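Local structure of alpha-1,2-mannosidase (Bacteroides thetaiotaomicron, 2WW2) at residues T603-H606 with L607-M611; V587-A590 with I591-D595. The protein hydrolyses alpha-mannosidic linkages with inversion of configuration, as a calcium-dependent glycoside hydrolase of family 92 from a human gut symbiont. All blocks are in the same frame, centred on the assembly; numbering follows the deposited sequence.

Interaction 1: residues T603-H606 with L607-M611; sequences TQYH and LRNVM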
ATOM      1  N   THR A 603      12.451  17.538  15.667  1.00 11.66           N
ATOM      2  CA  THR A 603      13.687  17.288  14.934  1.00 11.43           C
ATOM      3  C   THR A 603      14.545  16.310  15.722  1.00 11.91           C
ATOM      4  O   THR A 603      15.016  15.312  15.180  1.00 12.55           O
ATOM      5  CB  THR A 603      14.481  18.616  14.717  1.00 11.95           C
ATOM      6  OG1 THR A 603      13.818  19.406  13.724  1.00 12.18           O
ATOM      7  CG2 THR A 603      15.901  18.325  14.251  1.00 12.16           C
ATOM      8  N   GLN A 604      14.687  16.568  17.019  1.00 11.46           N
ATOM      9  CA  GLN A 604      15.532  15.752  17.869  1.00 11.39           C
ATOM     10  C   GLN A 604      15.024  14.303  17.921  1.00 12.15           C
ATOM     11  O   GLN A 604      15.808  13.351  17.779  1.00 11.92           O
ATOM     12  CB  GLN A 604      15.586  16.353  19.275  1.00 11.35           C
ATOM     13  CG  GLN A 604      16.355  17.677  19.348  1.00  9.87           C
ATOM     14  CD  GLN A 604      15.879  18.589  20.485  1.00 10.35           C
ATOM     15  OE1 GLN A 604      15.330  18.131  21.500  1.00  9.09           O
ATOM     16  NE2 GLN A 604      16.091  19.891  20.315  1.00  9.53           N
ATOM     17  N   TYR A 605      13.719  14.132  18.118  1.00 12.26           N
ATOM     18  CA  TYR A 605      13.153  12.785  18.207  1.00 12.89           C
ATOM     19  C   TYR A 605      13.306  12.015  16.897  1.00 13.13           C
ATOM     20  O   TYR A 605      13.830  10.898  16.890  1.00 13.30           O
ATOM     21  CB  TYR A 605      11.672  12.807  18.607  1.00 13.41           C
ATOM     22  CG  TYR A 605      11.062  11.434  18.537  1.00 15.26           C
ATOM     23  CD1 TYR A 605      11.260  10.513  19.562  1.00 17.26           C
ATOM     24  CD2 TYR A 605      10.345  11.035  17.420  1.00 18.22           C
ATOM     25  CE1 TYR A 605      10.718   9.232  19.496  1.00 21.89           C
ATOM     26  CE2 TYR A 605       9.806   9.754  17.333  1.00 21.53           C
ATOM     27  CZ  TYR A 605       9.996   8.862  18.370  1.00 23.33           C
ATOM     28  OH  TYR A 605       9.456   7.598  18.273  1.00 27.27           O
ATOM     29  N   HIS A 606      12.831  12.602  15.803  1.00 12.76           N
ATOM     30  CA  HIS A 606      12.792  11.912  14.514  1.00 13.63           C
ATOM     31  C   HIS A 606      14.168  11.620  13.941  1.00 13.37           C
ATOM     32  O   HIS A 606      14.404  10.554  13.370  1.00 13.54           O
ATOM     33  CB  HIS A 606      11.961  12.695  13.504  1.00 13.75           C
ATOM     34  CG  HIS A 606      10.496  12.682  13.813  1.00 16.63           C
ATOM     35  ND1 HIS A 606       9.750  11.523  13.810  1.00 16.91           N
ATOM     36  CD2 HIS A 606       9.642  13.682  14.149  1.00 16.79           C
ATOM     37  CE1 HIS A 606       8.499  11.809  14.128  1.00 18.28           C
ATOM     38  NE2 HIS A 606       8.407  13.112  14.338  1.00 17.62           N
ATOM     39  N   LEU A 607      15.074  12.571  14.089  1.00 12.58           N
ATOM     40  CA  LEU A 607      16.441  12.382  13.661  1.00 12.92           C
ATOM     41  C   LEU A 607      17.059  11.175  14.378  1.00 12.22           C
ATOM     42  O   LEU A 607      17.630  10.271  13.748  1.00 11.07           O
ATOM     43  CB  LEU A 607      17.207  13.662  13.994  1.00 13.79           C
ATOM     44  CG  LEU A 607      18.583  13.870  13.403  1.00 17.37           C
ATOM     45  CD1 LEU A 607      19.532  12.947  14.144  1.00 18.93           C
ATOM     46  CD2 LEU A 607      18.580  13.629  11.878  1.00 18.36           C
ATOM     47  N   ARG A 608      16.946  11.141  15.698  1.00 11.16           N
ATOM     48  CA  ARG A 608      17.523  10.020  16.426  1.00 11.11           C
ATOM     49  C   ARG A 608      16.832   8.703  16.050  1.00 11.68           C
ATOM     50  O   ARG A 608      17.470   7.668  15.948  1.00 11.62           O
ATOM     51  CB  ARG A 608      17.503  10.283  17.938  1.00 11.18           C
ATOM     52  CG  ARG A 608      18.394  11.504  18.310  1.00  9.91           C
ATOM     53  CD  ARG A 608      19.878  11.165  18.160  1.00 11.21           C
ATOM     54  NE  ARG A 608      20.226  10.069  19.072  1.00 10.61           N
ATOM     55  CZ  ARG A 608      20.471  10.241  20.369  1.00 11.16           C
ATOM     56  NH1 ARG A 608      20.434  11.456  20.900  1.00  8.74           N
ATOM     57  NH2 ARG A 608      20.750   9.201  21.146  1.00 11.62           N
ATOM     58  N   ASN A 609      15.533   8.759  15.794  1.00 11.85           N
ATOM     59  CA  ASN A 609      14.792   7.562  15.380  1.00 12.19           C
ATOM     60  C   ASN A 609      15.314   7.039  14.022  1.00 11.62           C
ATOM     61  O   ASN A 609      15.601   5.847  13.872  1.00 10.90           O
ATOM     62  CB  ASN A 609      13.300   7.890  15.328  1.00 13.28           C
ATOM     63  CG  ASN A 609      12.424   6.668  15.400  1.00 17.35           C
ATOM     64  OD1 ASN A 609      12.714   5.704  16.112  1.00 20.41           O
ATOM     65  ND2 ASN A 609      11.319   6.707  14.669  1.00 21.73           N
ATOM     66  N   VAL A 610      15.482   7.938  13.057  1.00 10.55           N
ATOM     67  CA  VAL A 610      16.036   7.564  11.748  1.00 10.79           C
ATOM     68  C   VAL A 610      17.458   6.970  11.872  1.00 11.05           C
ATOM     69  O   VAL A 610      17.763   5.938  11.292  1.00 10.75           O
ATOM     70  CB  VAL A 610      16.025   8.763  10.758  1.00 10.67           C
ATOM     71  CG1 VAL A 610      16.918   8.479   9.546  1.00 12.14           C
ATOM     72  CG2 VAL A 610      14.577   9.077  10.296  1.00 12.31           C
ATOM     73  N   MET A 611      18.326   7.610  12.645  1.00 11.31           N
ATOM     74  CA  MET A 611      19.687   7.105  12.795  0.50 11.34           C
ATOM     75  C   MET A 611      19.686   5.694  13.376  1.00 11.51           C
ATOM     76  O   MET A 611      20.483   4.849  12.955  1.00 11.86           O
ATOM     77  CB  MET A 611      20.553   8.055  13.636  0.50 11.47           C
ATOM     78  CG  MET A 611      20.841   9.385  12.936  0.50 12.37           C
ATOM     79  SD  MET A 611      22.271  10.294  13.554  0.50 12.69           S
ATOM     80  CE  MET A 611      21.647  11.085  15.039  0.50 13.54           C
TER
HETATM   81  O   HOH W   1      10.339   8.837  13.273  1.00 33.43           O
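Four successive backbone bonds, each from an amide to the carbonyl four residues earlier, join Thr603-His606 to Leu607-Met611 and mark the run as regular alpha-helix. The shortest joins Val610 N to His606 O at 2.8 Å. The longest, from Arg608 N to Gln604 O, measures 3.2 Å. Beside this ladder the polar side chains of one helix flank are linked through water. His606 and Asn609, three residues apart, share a water that lies in the plane of the imidazole, 2.8 Å from His606 ND1. The same water accepts from Asn609 ND2 at 2.7 Å. Asparagine suits the position because its two ends do different work: OD1 accepts from Lys613 NZ one turn on, and ND2 also makes a weak bond to Glu571. With CG anti to the backbone N (chi1 -159°), the amide lies alongside Tyr605 and points the same way, the two planes 28° apart. Tyr605 in turn sets its CD2 edge over one face of the imidazole, 3.7 Å above the plane of the His606 ring and offset toward its rim. Arg608 has a chain long and flexible enough to bend at chi2 and chi3, its CG close to Gln604 O, and still bring NH1 to both Asn679 and Ser656, near a bound glycerol. Gln604 reaches Ile686 N with OE1, and Tyr605 rests on strand 685-691, while the apolar Leu607 and Val610 pack against Trp634 of helix 632-640, and the His606 ring meets Phe551 of helix 540-551.

Interaction 2: residues V587-A590 with I591-D595; sequences VQHA and IYLYD
Two donors meet at the carbonyl oxygen of Gln588: the indole NE1 of Trp634 and a water 2.9 Å from Gln588 O. That water also accepts from Ile591 N at 3.0 Å, so it stands in for a direct bond between the carbonyl and the amide three residues on. The neighbouring steps close directly, Tyr592 N donating to His589 O at 3.0 Å and Leu593 N to Ala590 O at 2.9 Å. In the second of these the donor lies 59° out of the carbonyl plane, well off a lone pair. Such steps follow a type I turn over Val587-Ala590 and lead into the 3-10 segment at Tyr594-Asp595, so that the chain winds as a tight, irregular helix. His589 O also lies at the edge of the Tyr592 ring, near its plane. The main side-chain meeting is between His589 and Leu593, which cross obliquely. His589 holds CG between its backbone N and carbonyl carbon (chi1 72°), a crowded position that brings the imidazole round to the leucine. Branched leucine suits this place by offering two methyls: Leu593 CD1 comes 3.7 Å from His589 NE2, and Leu593 CD2 lies 3.8 Å from His589 CD2. Ala590 adds only a methyl on this side, which leaves room for Leu593 CD1 at 4.2 Å from Ala590 CB. Cutting Leu593 back to an alanine removes both branches and would probably leave a gap beside the imidazole, its ring then less steadied on that side. Phe527 meets that ring edge-to-face and Trp524 touches Leu593. Tyr592 joins a flat ring, nearly parallel to that of Tyr643, to a hydroxyl that hydrogen-bonds Ser638 of helix 632-640, and Val587 and Tyr594 lean on helix 540-551.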
ATOM      1  N   VAL A 587      13.816  15.830   0.138  1.00 12.96           N
ATOM      2  CA  VAL A 587      13.419  15.798   1.553  1.00 13.24           C
ATOM      3  C   VAL A 587      14.550  15.402   2.510  1.00 13.08           C
ATOM      4  O   VAL A 587      14.291  15.208   3.688  1.00 13.90           O
ATOM      5  CB  VAL A 587      12.163  14.926   1.826  1.00 13.37           C
ATOM      6  CG1 VAL A 587      10.938  15.547   1.174  1.00 13.89           C
ATOM      7  CG2 VAL A 587      12.383  13.500   1.365  1.00 14.01           C
ATOM      8  N   GLN A 588      15.792  15.316   2.032  1.00 13.03           N
ATOM      9  CA  GLN A 588      16.923  14.995   2.932  1.00 14.40           C
ATOM     10  C   GLN A 588      17.025  15.965   4.129  1.00 13.70           C
ATOM     11  O   GLN A 588      17.407  15.575   5.222  1.00 14.06           O
ATOM     12  CB  GLN A 588      18.253  14.994   2.168  1.00 14.70           C
ATOM     13  CG  GLN A 588      18.453  13.751   1.307  1.00 17.59           C
ATOM     14  CD  GLN A 588      19.724  13.808   0.455  1.00 18.59           C
ATOM     15  OE1 GLN A 588      20.543  14.728   0.591  1.00 18.68           O
ATOM     16  NE2 GLN A 588      19.893  12.817  -0.416  1.00 17.25           N
ATOM     17  N   HIS A 589      16.688  17.226   3.902  1.00 13.15           N
ATOM     18  CA  HIS A 589      16.767  18.258   4.945  1.00 12.82           C
ATOM     19  C   HIS A 589      15.506  18.339   5.806  1.00 12.44           C
ATOM     20  O   HIS A 589      15.487  19.040   6.811  1.00 12.14           O
ATOM     21  CB  HIS A 589      16.956  19.619   4.286  1.00 12.68           C
ATOM     22  CG  HIS A 589      15.720  20.114   3.600  1.00 13.21           C
ATOM     23  ND1 HIS A 589      15.242  19.556   2.435  1.00 16.38           N
ATOM     24  CD2 HIS A 589      14.841  21.085   3.940  1.00 13.04           C
ATOM     25  CE1 HIS A 589      14.128  20.173   2.075  1.00 14.49           C
ATOM     26  NE2 HIS A 589      13.862  21.103   2.975  1.00 14.80           N
ATOM     27  N   ALA A 590      14.446  17.626   5.422  1.00 11.93           N
ATOM     28  CA  ALA A 590      13.116  17.955   5.961  1.00 11.44           C
ATOM     29  C   ALA A 590      12.964  17.728   7.467  1.00 10.95           C
ATOM     30  O   ALA A 590      12.257  18.476   8.143  1.00  9.91           O
ATOM     31  CB  ALA A 590      12.016  17.227   5.181  1.00 10.89           C
ATOM     32  N   ILE A 591      13.617  16.705   8.008  1.00 10.79           N
ATOM     33  CA  ILE A 591      13.529  16.486   9.451  1.00 11.66           C
ATOM     34  C   ILE A 591      13.998  17.698  10.255  1.00 11.34           C
ATOM     35  O   ILE A 591      13.527  17.928  11.372  1.00 11.93           O
ATOM     36  CB  ILE A 591      14.315  15.245   9.909  1.00 12.04           C
ATOM     37  CG1 ILE A 591      13.540  13.999   9.523  1.00 14.23           C
ATOM     38  CG2 ILE A 591      14.458  15.256  11.426  1.00 14.30           C
ATOM     39  CD1 ILE A 591      14.202  12.686  10.001  1.00 15.02           C
ATOM     40  N   TYR A 592      14.894  18.496   9.673  1.00 10.52           N
ATOM     41  CA  TYR A 592      15.440  19.650  10.388  1.00 10.03           C
ATOM     42  C   TYR A 592      14.518  20.855  10.325  1.00 10.31           C
ATOM     43  O   TYR A 592      14.793  21.863  10.975  1.00 10.64           O
ATOM     44  CB  TYR A 592      16.824  20.039   9.844  1.00  9.11           C
ATOM     45  CG  TYR A 592      17.911  19.059  10.256  1.00  8.92           C
ATOM     46  CD1 TYR A 592      18.582  19.209  11.472  1.00  8.27           C
ATOM     47  CD2 TYR A 592      18.235  17.973   9.450  1.00  9.63           C
ATOM     48  CE1 TYR A 592      19.562  18.311  11.874  1.00  8.66           C
ATOM     49  CE2 TYR A 592      19.213  17.049   9.845  1.00  8.36           C
ATOM     50  CZ  TYR A 592      19.863  17.231  11.067  1.00  9.87           C
ATOM     51  OH  TYR A 592      20.844  16.342  11.466  1.00  9.47           O
ATOM     52  N   LEU A 593      13.436  20.769   9.555  1.00 10.06           N
ATOM     53  CA  LEU A 593      12.578  21.952   9.352  1.00 10.86           C
ATOM     54  C   LEU A 593      11.831  22.354  10.629  1.00 11.12           C
ATOM     55  O   LEU A 593      11.440  23.504  10.782  1.00 11.40           O
ATOM     56  CB  LEU A 593      11.617  21.751   8.173  1.00 10.93           C
ATOM     57  CG  LEU A 593      12.276  21.761   6.785  1.00 12.22           C
ATOM     58  CD1 LEU A 593      11.278  21.349   5.677  1.00 11.92           C
ATOM     59  CD2 LEU A 593      12.841  23.123   6.487  1.00 12.39           C
ATOM     60  N   TYR A 594      11.632  21.421  11.552  1.00 11.50           N
ATOM     61  CA  TYR A 594      11.005  21.792  12.823  1.00 11.61           C
ATOM     62  C   TYR A 594      11.803  22.874  13.558  1.00 11.63           C
ATOM     63  O   TYR A 594      11.230  23.595  14.362  1.00 12.22           O
ATOM     64  CB  TYR A 594      10.842  20.608  13.745  1.00 11.54           C
ATOM     65  CG  TYR A 594       9.920  19.493  13.266  1.00 12.55           C
ATOM     66  CD1 TYR A 594       8.533  19.605  13.375  1.00 13.52           C
ATOM     67  CD2 TYR A 594      10.443  18.301  12.787  1.00 12.85           C
ATOM     68  CE1 TYR A 594       7.694  18.562  12.992  1.00 12.68           C
ATOM     69  CE2 TYR A 594       9.612  17.248  12.381  1.00 13.87           C
ATOM     70  CZ  TYR A 594       8.246  17.387  12.487  1.00 15.68           C
ATOM     71  OH  TYR A 594       7.431  16.341  12.102  1.00 15.26           O
ATOM     72  N   ASP A 595      13.107  22.969  13.284  1.00 10.98           N
ATOM     73  CA  ASP A 595      13.991  23.989  13.894  1.00 10.50           C
ATOM     74  C   ASP A 595      13.615  25.405  13.491  1.00 10.84           C
ATOM     75  O   ASP A 595      13.999  26.369  14.163  1.00 10.36           O
ATOM     76  CB  ASP A 595      15.448  23.796  13.458  1.00 10.15           C
ATOM     77  CG  ASP A 595      16.195  22.716  14.247  1.00 10.46           C
ATOM     78  OD1 ASP A 595      15.718  22.258  15.301  1.00 10.02           O
ATOM     79  OD2 ASP A 595      17.315  22.346  13.812  1.00 10.19           O
TER
HETATM   80  O   HOH W   2      15.183  14.491   6.652  1.00 21.71           O

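In the fold
From the N terminus, interaction 2 comes first, in the loop between helix 565-577 and helix 600-613, and interaction 1 follows within helix 600-613. Each is a local contact that closes no long loop, so the two stand in series, neither nested nor crossed, with centres about 11 Å apart. They touch directly: Thr603 OG1 makes a probable hydrogen bond of 2.8 Å to Ile591 O, Leu607 CD2 packs on Tyr592 OH, and Val610 CG2 meets Ile591 CD1. The loop is thereby laid against the helix it leads into, and both share helices 540-551 and 632-640 as neighbours, within the family 92 catalytic domain.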